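PDB 4HR1: putative uncharacterized protein from Pyrococcus abyssi virus 1, which is of unknown function but folds as a helical bundle of a family named bromodomain-like. Local coordinates for residues Asn4-Val9 against Tyr59-Arg64; Gly25-Thr30 against Lys35-Val40; Asp48-Ala53 against Gln79-Val84; Gln91-Met96 against Met106-Ile111. All coordinates share one frame; numbering follows the deposited sequence.

Contact 1: Asn4-Val9 against Tyr59-Arg64; sequences NGAQTV and YAQYAR
Gln61 reaches from the last turns of helix 34-63 to the first turn of helix 5-30, where Asn4, Gly5 and Ala6 meet it. Its CB already lies 4.2 Å from Ala6 CB. With CG anti to the backbone N (chi1 -161°) and the chain extended beyond it, CD arrives 3.6 Å from Ala6 CB, and the terminal amide comes in beside Asn4 and the backbone nitrogens that open the helix. The Asn4 and Gln61 side chains cross at about a right angle, with amide planes 79° apart.

What Gln61 probes is a helix N-terminus with Asn4 as N-cap, in an up-and-down bundle in which helices 5-30 and 34-63 run antiparallel. Asn4 OD1 accepts Gln7 N at 3.1 Å, the N-H lying in the carbonyl plane, which fixes the Asn4 amide against the helix start. The Asn4 carbonyl is gripped twice, by Thr8 N and by Thr8 OG1, the hydroxyl 2.6 Å from Asn4 O and well above the carbonyl plane. Asn68 OD1 takes the Gly5 N-H, and aromatic side chains of a neighbouring subunit pack on Ala6 and on Gln61.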
loop_
_atom_site.group_PDB
_atom_site.type_symbol
_atom_site.label_atom_id
_atom_site.label_comp_id
_atom_site.label_asym_id
_atom_site.label_seq_id
_atom_site.Cartn_x
_atom_site.Cartn_y
_atom_site.Cartn_z
ATOM N N ASN A 4 -7.315 16.892 -1.569
ATOM C CA ASN A 4 -6.142 16.395 -2.286
ATOM C C ASN A 4 -6.459 14.964 -2.725
ATOM O O ASN A 4 -6.269 14.016 -1.952
ATOM C CB ASN A 4 -4.885 16.451 -1.428
ATOM C CG ASN A 4 -3.634 16.173 -2.227
ATOM O OD1 ASN A 4 -3.347 15.034 -2.630
ATOM N ND2 ASN A 4 -2.879 17.227 -2.504
ATOM N N GLY A 5 -6.966 14.842 -3.950
ATOM C CA GLY A 5 -7.405 13.587 -4.555
ATOM C C GLY A 5 -6.481 12.396 -4.405
ATOM O O GLY A 5 -6.905 11.350 -3.886
ATOM N N ALA A 6 -5.209 12.550 -4.867
ATOM C CA ALA A 6 -4.184 11.491 -4.845
ATOM C C ALA A 6 -3.842 11.041 -3.431
ATOM O O ALA A 6 -3.988 9.852 -3.128
ATOM C CB ALA A 6 -2.931 11.920 -5.610
ATOM N N GLN A 7 -3.498 11.989 -2.536
ATOM C CA GLN A 7 -3.213 11.640 -1.132
ATOM C C GLN A 7 -4.372 10.878 -0.473
ATOM O O GLN A 7 -4.145 9.831 0.142
ATOM C CB GLN A 7 -2.855 12.879 -0.322
ATOM C CG GLN A 7 -2.311 12.579 1.060
ATOM C CD GLN A 7 -2.709 13.672 1.993
ATOM O OE1 GLN A 7 -2.091 14.739 2.019
ATOM N NE2 GLN A 7 -3.807 13.455 2.713
ATOM N N THR A 8 -5.614 11.374 -0.674
ATOM C CA THR A 8 -6.831 10.789 -0.113
ATOM C C THR A 8 -6.980 9.321 -0.478
ATOM O O THR A 8 -7.085 8.484 0.423
ATOM C CB THR A 8 -8.076 11.660 -0.418
ATOM O OG1 THR A 8 -7.806 13.025 -0.082
ATOM C CG2 THR A 8 -9.308 11.186 0.323
ATOM N N VAL A 9 -6.949 9.003 -1.780
ATOM C CA VAL A 9 -7.082 7.612 -2.252
ATOM C C VAL A 9 -5.926 6.716 -1.779
ATOM O O VAL A 9 -6.170 5.597 -1.333
ATOM C CB VAL A 9 -7.416 7.481 -3.769
ATOM C CG1 VAL A 9 -8.603 8.369 -4.147
ATOM C CG2 VAL A 9 -6.214 7.804 -4.645
ATOM N N TYR A 59 -0.766 9.602 -11.242
ATOM C CA TYR A 59 0.019 10.313 -12.261
ATOM C C TYR A 59 -0.616 11.640 -12.654
ATOM O O TYR A 59 0.098 12.655 -12.688
ATOM C CB TYR A 59 0.324 9.495 -13.555
ATOM C CG TYR A 59 1.092 10.331 -14.574
ATOM C CD1 TYR A 59 2.345 10.860 -14.267
ATOM C CD2 TYR A 59 0.507 10.710 -15.782
ATOM C CE1 TYR A 59 3.011 11.713 -15.148
ATOM C CE2 TYR A 59 1.181 11.532 -16.692
ATOM C CZ TYR A 59 2.433 12.037 -16.366
ATOM O OH TYR A 59 3.098 12.884 -17.224
ATOM N N ALA A 60 -1.932 11.622 -13.009
ATOM C CA ALA A 60 -2.657 12.811 -13.469
ATOM C C ALA A 60 -2.413 14.041 -12.609
ATOM O O ALA A 60 -2.016 15.079 -13.149
ATOM C CB ALA A 60 -4.148 12.525 -13.616
ATOM N N GLN A 61 -2.526 13.889 -11.269
ATOM C CA GLN A 61 -2.304 14.989 -10.332
ATOM C C GLN A 61 -0.905 15.602 -10.465
ATOM O O GLN A 61 -0.790 16.830 -10.548
ATOM C CB GLN A 61 -2.627 14.578 -8.879
ATOM C CG GLN A 61 -2.862 15.766 -7.941
ATOM C CD GLN A 61 -3.320 15.351 -6.562
ATOM O OE1 GLN A 61 -2.586 15.477 -5.571
ATOM N NE2 GLN A 61 -4.559 14.876 -6.463
ATOM N N TYR A 62 0.144 14.748 -10.524
ATOM C CA TYR A 62 1.539 15.177 -10.670
ATOM C C TYR A 62 1.722 15.965 -11.959
ATOM O O TYR A 62 2.325 17.041 -11.929
ATOM C CB TYR A 62 2.501 13.964 -10.628
ATOM C CG TYR A 62 3.932 14.300 -11.009
ATOM C CD1 TYR A 62 4.780 14.953 -10.113
ATOM C CD2 TYR A 62 4.419 14.024 -12.286
ATOM C CE1 TYR A 62 6.081 15.311 -10.476
ATOM C CE2 TYR A 62 5.719 14.374 -12.658
ATOM C CZ TYR A 62 6.549 15.018 -11.751
ATOM O OH TYR A 62 7.835 15.362 -12.118
ATOM N N ALA A 63 1.212 15.401 -13.082
ATOM C CA ALA A 63 1.295 15.917 -14.451
ATOM C C ALA A 63 0.775 17.339 -14.634
ATOM O O ALA A 63 1.417 18.117 -15.343
ATOM C CB ALA A 63 0.594 14.969 -15.414
ATOM N N ARG A 64 -0.378 17.684 -14.014
ATOM C CA ARG A 64 -0.923 19.038 -14.145
ATOM C C ARG A 64 -0.481 20.034 -13.072
ATOM O O ARG A 64 -1.308 20.678 -12.423
ATOM C CB ARG A 64 -2.421 19.103 -14.514
ATOM C CG ARG A 64 -3.323 18.044 -13.906
ATOM C CD ARG A 64 -3.887 17.140 -14.991
ATOM N NE ARG A 64 -5.209 16.616 -14.639
ATOM C CZ ARG A 64 -5.932 15.809 -15.411
ATOM N NH1 ARG A 64 -5.469 15.415 -16.590
ATOM N NH2 ARG A 64 -7.115 15.381 -15.005
#

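Contact 2: Gly25-Thr30 against Lys35-Val40; sequences GYMETT and KELEQV
Met27, present as selenomethionine, spans the gap between the end of helix 5-30 and the start of helix 34-63 and supplies every direct contact from its side. The tight part lies at its far end. Its CE sits 3.6 Å from Val40 CG2 and 3.7 Å from Glu36 CB, while SE lies 3.7 Å from the same Val40 methyl. Here the Met27 and Val40 side chains slide past each other in opposite directions. The reach comes from CG lying anti to the carbonyl carbon (chi1 -71°) with an extended chain beyond, enough to bridge segment axes 11.1 Å apart. Glu95 of helix 72-98 also meets the Met27 methyl, and Val99 touches the same side chain.

Toward solvent the packing slackens. Leu37, an exposed residue, approaches with CD2 only to 4.2 Å from Met27 SE. Glu36 touches through its CB while its carboxylate turns elsewhere: OE1 accepts the Thr33 N-H just ahead of helix 34-63. On the other helix, Thr29 OG1 and Thr30 OG1 fold back to the carbonyls of Gly25 and Tyr26, supplementing the last helical turn. With their directions 166° apart and a short connection between them, the two segments form the closed end of an antiparallel helical hairpin, the basic unit of an up-and-down bundle.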
loop_
_atom_site.group_PDB
_atom_site.type_symbol
_atom_site.label_atom_id
_atom_site.label_comp_id
_atom_site.label_asym_id
_atom_site.label_seq_id
_atom_site.Cartn_x
_atom_site.Cartn_y
_atom_site.Cartn_z
ATOM N N GLY A 25 -1.873 -11.879 9.541
ATOM C CA GLY A 25 -0.987 -12.131 10.671
ATOM C C GLY A 25 -1.688 -12.659 11.901
ATOM O O GLY A 25 -1.192 -13.600 12.533
ATOM N N TYR A 26 -2.857 -12.072 12.241
ATOM C CA TYR A 26 -3.668 -12.512 13.381
ATOM C C TYR A 26 -4.100 -13.962 13.163
ATOM O O TYR A 26 -4.064 -14.760 14.101
ATOM C CB TYR A 26 -4.904 -11.598 13.581
ATOM C CG TYR A 26 -5.933 -12.163 14.537
ATOM C CD1 TYR A 26 -5.709 -12.171 15.910
ATOM C CD2 TYR A 26 -7.110 -12.740 14.066
ATOM C CE1 TYR A 26 -6.652 -12.692 16.796
ATOM C CE2 TYR A 26 -8.050 -13.285 14.942
ATOM C CZ TYR A 26 -7.819 -13.254 16.308
ATOM O OH TYR A 26 -8.740 -13.775 17.182
HETATM N N MSE A 27 -4.497 -14.285 11.920
HETATM C CA MSE A 27 -4.973 -15.595 11.488
HETATM C C MSE A 27 -3.909 -16.664 11.493
HETATM O O MSE A 27 -4.216 -17.795 11.850
HETATM C CB MSE A 27 -5.638 -15.499 10.121
HETATM C CG MSE A 27 -6.967 -14.788 10.194
HETATM SE SE MSE A 27 -7.975 -14.832 8.549
HETATM C CE MSE A 27 -9.633 -14.192 9.257
ATOM N N GLU A 28 -2.669 -16.319 11.086
ATOM C CA GLU A 28 -1.520 -17.224 11.101
ATOM C C GLU A 28 -1.185 -17.611 12.557
ATOM O O GLU A 28 -1.058 -18.803 12.857
ATOM C CB GLU A 28 -0.301 -16.566 10.429
ATOM C CG GLU A 28 -0.204 -16.841 8.939
ATOM C CD GLU A 28 -0.140 -15.620 8.038
ATOM O OE1 GLU A 28 -1.044 -15.469 7.184
ATOM O OE2 GLU A 28 0.822 -14.827 8.168
ATOM N N THR A 29 -1.093 -16.599 13.457
ATOM C CA THR A 29 -0.791 -16.742 14.885
ATOM C C THR A 29 -1.908 -17.475 15.673
ATOM O O THR A 29 -1.622 -18.050 16.728
ATOM C CB THR A 29 -0.468 -15.366 15.491
ATOM O OG1 THR A 29 0.366 -14.632 14.594
ATOM C CG2 THR A 29 0.209 -15.456 16.858
ATOM N N THR A 30 -3.161 -17.463 15.174
ATOM C CA THR A 30 -4.283 -18.090 15.879
ATOM C C THR A 30 -4.942 -19.279 15.132
ATOM O O THR A 30 -5.795 -19.964 15.706
ATOM C CB THR A 30 -5.256 -17.016 16.405
ATOM O OG1 THR A 30 -4.533 -15.812 16.675
ATOM C CG2 THR A 30 -5.978 -17.450 17.672
ATOM N N LYS A 35 -12.588 -20.930 5.572
ATOM C CA LYS A 35 -13.582 -19.946 5.133
ATOM C C LYS A 35 -13.086 -18.543 5.474
ATOM O O LYS A 35 -13.163 -17.651 4.631
ATOM C CB LYS A 35 -14.950 -20.195 5.806
ATOM C CG LYS A 35 -15.587 -21.537 5.461
ATOM C CD LYS A 35 -15.914 -22.387 6.704
ATOM C CE LYS A 35 -14.713 -22.955 7.447
ATOM N NZ LYS A 35 -13.889 -23.875 6.613
ATOM N N GLU A 36 -12.548 -18.366 6.702
ATOM C CA GLU A 36 -12.026 -17.093 7.200
ATOM C C GLU A 36 -10.877 -16.539 6.338
ATOM O O GLU A 36 -10.900 -15.361 5.981
ATOM C CB GLU A 36 -11.662 -17.186 8.696
ATOM C CG GLU A 36 -12.871 -17.256 9.624
ATOM C CD GLU A 36 -12.592 -17.502 11.099
ATOM O OE1 GLU A 36 -11.602 -18.198 11.421
ATOM O OE2 GLU A 36 -13.393 -17.028 11.937
ATOM N N LEU A 37 -9.929 -17.401 5.944
ATOM C CA LEU A 37 -8.795 -17.023 5.091
ATOM C C LEU A 37 -9.235 -16.719 3.646
ATOM O O LEU A 37 -8.585 -15.919 2.955
ATOM C CB LEU A 37 -7.722 -18.118 5.107
ATOM C CG LEU A 37 -7.042 -18.368 6.453
ATOM C CD1 LEU A 37 -6.951 -19.855 6.745
ATOM C CD2 LEU A 37 -5.673 -17.695 6.514
ATOM N N GLU A 38 -10.342 -17.360 3.204
ATOM C CA GLU A 38 -10.951 -17.169 1.890
ATOM C C GLU A 38 -11.557 -15.767 1.848
ATOM O O GLU A 38 -11.204 -15.001 0.953
ATOM C CB GLU A 38 -12.031 -18.240 1.633
ATOM C CG GLU A 38 -12.366 -18.482 0.167
ATOM C CD GLU A 38 -12.006 -19.866 -0.339
ATOM O OE1 GLU A 38 -12.605 -20.856 0.142
ATOM O OE2 GLU A 38 -11.124 -19.961 -1.222
ATOM N N GLN A 39 -12.416 -15.420 2.854
ATOM C CA GLN A 39 -13.088 -14.117 3.018
ATOM C C GLN A 39 -12.095 -12.947 2.981
ATOM O O GLN A 39 -12.369 -11.931 2.334
ATOM C CB GLN A 39 -13.891 -14.067 4.330
ATOM C CG GLN A 39 -15.116 -14.993 4.396
ATOM C CD GLN A 39 -15.734 -15.088 5.788
ATOM O OE1 GLN A 39 -16.946 -14.927 5.969
ATOM N NE2 GLN A 39 -14.931 -15.375 6.807
ATOM N N VAL A 40 -10.933 -13.109 3.662
ATOM C CA VAL A 40 -9.858 -12.107 3.733
ATOM C C VAL A 40 -9.236 -11.934 2.351
ATOM O O VAL A 40 -9.038 -10.798 1.904
ATOM C CB VAL A 40 -8.818 -12.433 4.854
ATOM C CG1 VAL A 40 -7.580 -11.530 4.782
ATOM C CG2 VAL A 40 -9.462 -12.321 6.232
#

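Contact 3: Asp48-Ala53 against Gln79-Val84; sequences DEIATA and QKALLV
Ile50 makes the whole first shell with one branch, laying its CD1 against Ala81 and Val84 of the facing helix. That methyl is 3.6 Å from Ala81 CA and 3.7 Å from Ala81 CB, so it rests on the backbone as much as on a side chain. Val84 comes from the next turn, its CB 3.9 Å from Ile50 CD1. One step back along the branch, Ile50 CG1 passes 3.9 Å from Ala81 O. The long branch is delivered by CG1 standing anti to the backbone N (chi1 -168°), at the price of putting CG2 in the crowded position between the backbone N and the carbonyl carbon.

Leu85 and Ile88 also touch Ile50, and together with Ala81 and Val84 they give the i, i+3, i+4, i+7 spacing of a knobs-into-holes socket, here between helices 34-63 and 72-98 of the bundle. The small Ala81 allows the helices to come close, with the CA atoms of Ile50 and Ala81 6.5 Å apart.

Further out, neighbours on helix 34-63 extend the same interface: Val54 packs on Ala81, and the Arg46 side chain lies against Val84. On another side of the helix, Ala51 packs on Ile13 and Arg17 of helix 5-30. There Asp48 forms salt bridges with Arg17 and Lys44, the first tying the two helices together by charge.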
loop_
_atom_site.group_PDB
_atom_site.type_symbol
_atom_site.label_atom_id
_atom_site.label_comp_id
_atom_site.label_asym_id
_atom_site.label_seq_id
_atom_site.Cartn_x
_atom_site.Cartn_y
_atom_site.Cartn_z
ATOM N N ASP A 48 -7.413 -4.498 -4.512
ATOM C CA ASP A 48 -6.564 -4.396 -5.711
ATOM C C ASP A 48 -7.356 -3.893 -6.928
ATOM O O ASP A 48 -6.841 -3.059 -7.679
ATOM C CB ASP A 48 -5.842 -5.721 -6.026
ATOM C CG ASP A 48 -4.978 -6.296 -4.906
ATOM O OD1 ASP A 48 -4.669 -7.513 -4.960
ATOM O OD2 ASP A 48 -4.622 -5.535 -3.967
ATOM N N GLU A 49 -8.631 -4.336 -7.065
ATOM C CA GLU A 49 -9.522 -3.901 -8.145
ATOM C C GLU A 49 -9.772 -2.390 -8.106
ATOM O O GLU A 49 -9.506 -1.691 -9.086
ATOM C CB GLU A 49 -10.850 -4.677 -8.106
ATOM C CG GLU A 49 -10.864 -5.873 -9.046
ATOM C CD GLU A 49 -11.406 -7.171 -8.482
ATOM O OE1 GLU A 49 -12.504 -7.155 -7.877
ATOM O OE2 GLU A 49 -10.752 -8.219 -8.690
ATOM N N ILE A 50 -10.250 -1.885 -6.960
ATOM C CA ILE A 50 -10.532 -0.467 -6.790
ATOM C C ILE A 50 -9.269 0.374 -6.886
ATOM O O ILE A 50 -9.295 1.432 -7.512
ATOM C CB ILE A 50 -11.442 -0.181 -5.556
ATOM C CG1 ILE A 50 -11.978 1.259 -5.527
ATOM C CG2 ILE A 50 -10.800 -0.571 -4.242
ATOM C CD1 ILE A 50 -13.082 1.481 -6.549
ATOM N N ALA A 51 -8.142 -0.142 -6.350
ATOM C CA ALA A 51 -6.842 0.537 -6.400
ATOM C C ALA A 51 -6.424 0.901 -7.820
ATOM O O ALA A 51 -6.023 2.044 -8.045
ATOM C CB ALA A 51 -5.768 -0.301 -5.722
ATOM N N THR A 52 -6.559 -0.037 -8.781
ATOM C CA THR A 52 -6.189 0.201 -10.186
ATOM C C THR A 52 -7.069 1.227 -10.875
ATOM O O THR A 52 -6.563 2.031 -11.677
ATOM C CB THR A 52 -5.992 -1.100 -10.980
ATOM O OG1 THR A 52 -7.057 -1.999 -10.690
ATOM C CG2 THR A 52 -4.637 -1.767 -10.685
ATOM N N ALA A 53 -8.370 1.251 -10.509
ATOM C CA ALA A 53 -9.342 2.206 -11.028
ATOM C C ALA A 53 -8.953 3.674 -10.778
ATOM O O ALA A 53 -9.485 4.565 -11.450
ATOM C CB ALA A 53 -10.705 1.928 -10.428
ATOM N N GLN A 79 -14.777 10.011 -6.343
ATOM C CA GLN A 79 -15.769 9.972 -5.280
ATOM C C GLN A 79 -16.463 8.636 -5.188
ATOM O O GLN A 79 -16.709 8.166 -4.083
ATOM C CB GLN A 79 -16.779 11.124 -5.409
ATOM C CG GLN A 79 -16.219 12.498 -5.015
ATOM C CD GLN A 79 -15.711 12.630 -3.582
ATOM O OE1 GLN A 79 -14.693 13.284 -3.324
ATOM N NE2 GLN A 79 -16.412 12.046 -2.609
ATOM N N LYS A 80 -16.749 8.002 -6.328
ATOM C CA LYS A 80 -17.396 6.687 -6.352
ATOM C C LYS A 80 -16.421 5.604 -5.906
ATOM O O LYS A 80 -16.840 4.621 -5.301
ATOM C CB LYS A 80 -17.967 6.376 -7.744
ATOM C CG LYS A 80 -19.323 7.032 -8.004
ATOM C CD LYS A 80 -19.548 7.416 -9.472
ATOM C CE LYS A 80 -19.898 6.259 -10.387
ATOM N NZ LYS A 80 -18.687 5.622 -10.989
ATOM N N ALA A 81 -15.117 5.790 -6.194
ATOM C CA ALA A 81 -14.072 4.864 -5.766
ATOM C C ALA A 81 -13.886 4.996 -4.244
ATOM O O ALA A 81 -13.880 3.973 -3.545
ATOM C CB ALA A 81 -12.769 5.157 -6.498
ATOM N N LEU A 82 -13.839 6.264 -3.729
ATOM C CA LEU A 82 -13.748 6.585 -2.299
ATOM C C LEU A 82 -14.828 5.890 -1.487
ATOM O O LEU A 82 -14.569 5.424 -0.376
ATOM C CB LEU A 82 -13.791 8.092 -2.060
ATOM C CG LEU A 82 -12.478 8.833 -2.317
ATOM C CD1 LEU A 82 -12.684 10.324 -2.223
ATOM C CD2 LEU A 82 -11.378 8.394 -1.340
ATOM N N LEU A 83 -16.018 5.763 -2.096
ATOM C CA LEU A 83 -17.191 5.125 -1.531
ATOM C C LEU A 83 -17.042 3.622 -1.414
ATOM O O LEU A 83 -17.395 3.049 -0.378
ATOM C CB LEU A 83 -18.389 5.456 -2.410
ATOM C CG LEU A 83 -19.493 6.195 -1.713
ATOM C CD1 LEU A 83 -20.175 7.180 -2.677
ATOM C CD2 LEU A 83 -20.458 5.214 -0.991
ATOM N N VAL A 84 -16.542 2.976 -2.483
ATOM C CA VAL A 84 -16.326 1.517 -2.540
ATOM C C VAL A 84 -15.257 1.141 -1.487
ATOM O O VAL A 84 -15.412 0.145 -0.778
ATOM C CB VAL A 84 -15.947 1.065 -3.985
ATOM C CG1 VAL A 84 -15.460 -0.385 -4.030
ATOM C CG2 VAL A 84 -17.119 1.268 -4.942
#

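Contact 4: Gln91-Met96 against Met106-Ile111; sequences QIIVEM and MGTLKI
Ile93 and Thr108 cross obliquely, each offering a branched end to the other. The Ile93 CG2 methyl lies beside the threonine fork, 3.4 Å from Thr108 OG1 and 3.8 Å from Thr108 CG2, so it meets both arms of that fork. Thr108 turns the fork this way with OG1 between its backbone N and carbonyl carbon (chi1 58°) and CG2 anti to the carbonyl carbon. Although Thr108 holds the N-cap place before helix 109-119, its side chain makes no capping bond; it serves this interface as a packing group.

One turn further along helix 72-98, the second pair is arranged differently. Met96 and Ile111 slide past each other in opposite directions, and a single methyl takes the whole touch: Ile111 CG2 lies 3.7 Å from Met96 CE and 3.8 Å from Met96 SD. Met96 runs extended beyond CG, which presents both the sulfur and the terminal methyl along its flank.

These two pairs dock the short last helix on helix 72-98, completing a four-helix chain in a family named as bromodomain-like. A type II' beta turn from Met106 to Leu109 leads the chain from the connecting loop into that helix, with Gly107 at its second position adopting positive phi (64°); the closing Leu109 N to Met106 O bond is weak. Ile111 is enclosed further by Phe22 of helix 5-30 and by Leu101, Ala102 and Gln105 of the connecting loop, while Ile111 and Lys110 also pack on aromatic side chains of a neighbouring subunit.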
loop_
_atom_site.group_PDB
_atom_site.type_symbol
_atom_site.label_atom_id
_atom_site.label_comp_id
_atom_site.label_asym_id
_atom_site.label_seq_id
_atom_site.Cartn_x
_atom_site.Cartn_y
_atom_site.Cartn_z
ATOM N N GLN A 91 -16.338 -3.772 5.836
ATOM C CA GLN A 91 -16.256 -5.233 5.757
ATOM C C GLN A 91 -14.989 -5.785 6.430
ATOM O O GLN A 91 -15.010 -6.914 6.933
ATOM C CB GLN A 91 -16.373 -5.720 4.311
ATOM C CG GLN A 91 -17.695 -5.414 3.612
ATOM C CD GLN A 91 -17.739 -6.066 2.249
ATOM O OE1 GLN A 91 -18.363 -7.119 2.054
ATOM N NE2 GLN A 91 -17.045 -5.483 1.278
ATOM N N ILE A 92 -13.900 -4.989 6.459
ATOM C CA ILE A 92 -12.645 -5.348 7.134
ATOM C C ILE A 92 -12.881 -5.416 8.666
ATOM O O ILE A 92 -12.544 -6.437 9.290
ATOM C CB ILE A 92 -11.483 -4.369 6.743
ATOM C CG1 ILE A 92 -10.970 -4.565 5.274
ATOM C CG2 ILE A 92 -10.334 -4.360 7.764
ATOM C CD1 ILE A 92 -10.606 -5.986 4.845
ATOM N N ILE A 93 -13.460 -4.318 9.253
ATOM C CA ILE A 93 -13.742 -4.163 10.683
ATOM C C ILE A 93 -14.706 -5.261 11.128
ATOM O O ILE A 93 -14.469 -5.936 12.136
ATOM C CB ILE A 93 -14.227 -2.719 11.011
ATOM C CG1 ILE A 93 -13.150 -1.675 10.639
ATOM C CG2 ILE A 93 -14.633 -2.587 12.486
ATOM C CD1 ILE A 93 -13.650 -0.319 10.275
ATOM N N VAL A 94 -15.740 -5.497 10.311
ATOM C CA VAL A 94 -16.720 -6.558 10.526
ATOM C C VAL A 94 -16.021 -7.931 10.568
ATOM O O VAL A 94 -16.338 -8.740 11.436
ATOM C CB VAL A 94 -17.849 -6.464 9.458
ATOM C CG1 VAL A 94 -18.702 -7.729 9.410
ATOM C CG2 VAL A 94 -18.726 -5.237 9.713
ATOM N N GLU A 95 -15.056 -8.172 9.654
ATOM C CA GLU A 95 -14.281 -9.412 9.592
ATOM C C GLU A 95 -13.423 -9.578 10.827
ATOM O O GLU A 95 -13.438 -10.660 11.424
ATOM C CB GLU A 95 -13.431 -9.502 8.304
ATOM C CG GLU A 95 -12.649 -10.804 8.140
ATOM C CD GLU A 95 -13.444 -12.089 7.972
ATOM O OE1 GLU A 95 -14.687 -12.015 7.821
ATOM O OE2 GLU A 95 -12.817 -13.175 7.969
ATOM N N MET A 96 -12.682 -8.506 11.214
ATOM C CA MET A 96 -11.835 -8.469 12.412
ATOM C C MET A 96 -12.680 -8.947 13.606
ATOM O O MET A 96 -12.343 -9.956 14.222
ATOM C CB MET A 96 -11.308 -7.038 12.680
ATOM C CG MET A 96 -10.147 -6.625 11.822
ATOM S SD MET A 96 -9.757 -4.888 12.100
ATOM C CE MET A 96 -8.287 -4.791 11.273
ATOM N N MET A 106 -12.985 -2.099 23.385
ATOM C CA MET A 106 -14.106 -1.221 23.025
ATOM C C MET A 106 -14.135 -1.125 21.475
ATOM O O MET A 106 -13.467 -0.270 20.871
ATOM C CB MET A 106 -13.926 0.169 23.680
ATOM C CG MET A 106 -15.237 0.822 24.098
ATOM S SD MET A 106 -15.321 2.621 23.832
ATOM C CE MET A 106 -14.115 3.218 25.051
ATOM N N GLY A 107 -14.856 -2.063 20.862
ATOM C CA GLY A 107 -14.936 -2.196 19.414
ATOM C C GLY A 107 -13.583 -2.539 18.830
ATOM O O GLY A 107 -12.931 -3.462 19.308
ATOM N N THR A 108 -13.130 -1.775 17.835
ATOM C CA THR A 108 -11.815 -1.973 17.210
ATOM C C THR A 108 -10.982 -0.712 17.360
ATOM O O THR A 108 -10.056 -0.502 16.588
ATOM C CB THR A 108 -11.951 -2.372 15.720
ATOM O OG1 THR A 108 -12.685 -1.359 15.032
ATOM C CG2 THR A 108 -12.582 -3.740 15.515
ATOM N N LEU A 109 -11.306 0.121 18.346
ATOM C CA LEU A 109 -10.650 1.398 18.608
ATOM C C LEU A 109 -9.138 1.374 18.719
ATOM O O LEU A 109 -8.489 2.271 18.176
ATOM C CB LEU A 109 -11.237 2.048 19.858
ATOM C CG LEU A 109 -12.212 3.198 19.639
ATOM C CD1 LEU A 109 -12.852 3.596 20.965
ATOM C CD2 LEU A 109 -11.522 4.422 18.998
ATOM N N LYS A 110 -8.579 0.402 19.460
ATOM C CA LYS A 110 -7.127 0.311 19.644
ATOM C C LYS A 110 -6.433 -0.179 18.354
ATOM O O LYS A 110 -5.370 0.336 18.004
ATOM C CB LYS A 110 -6.766 -0.616 20.818
ATOM C CG LYS A 110 -7.254 -0.168 22.189
ATOM C CD LYS A 110 -6.711 -1.112 23.276
ATOM C CE LYS A 110 -7.354 -0.905 24.625
ATOM N NZ LYS A 110 -6.761 -1.803 25.653
ATOM N N ILE A 111 -7.036 -1.186 17.679
ATOM C CA ILE A 111 -6.549 -1.785 16.444
ATOM C C ILE A 111 -6.500 -0.691 15.398
ATOM O O ILE A 111 -5.458 -0.500 14.758
ATOM C CB ILE A 111 -7.465 -2.966 15.991
ATOM C CG1 ILE A 111 -7.235 -4.225 16.851
ATOM C CG2 ILE A 111 -7.301 -3.266 14.489
ATOM C CD1 ILE A 111 -8.251 -5.242 16.663
#

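Overall arrangement
The four contacts illustrate how an elongated bundle is held along its length. Contacts 1 and 2 join the same two helices, 5-30 and 34-63, at opposite sides of the chain's centre, with contact centres 34 Å apart; contact 2 is nested within the loop that contact 1 closes. Contact 3 brings in helix 72-98 and touches contact 1, where Leu82 packs on Thr8 and Val9. Contact 4 lies on the same helix 21 Å from contact 3, centre to centre, and touches contact 2 through Glu95, whose carboxylate approaches Met27, Gln39 and Val40. Contacts 1, 2 and 4 also lie within reach of the neighbouring subunit, whereas contact 3 is internal to one chain.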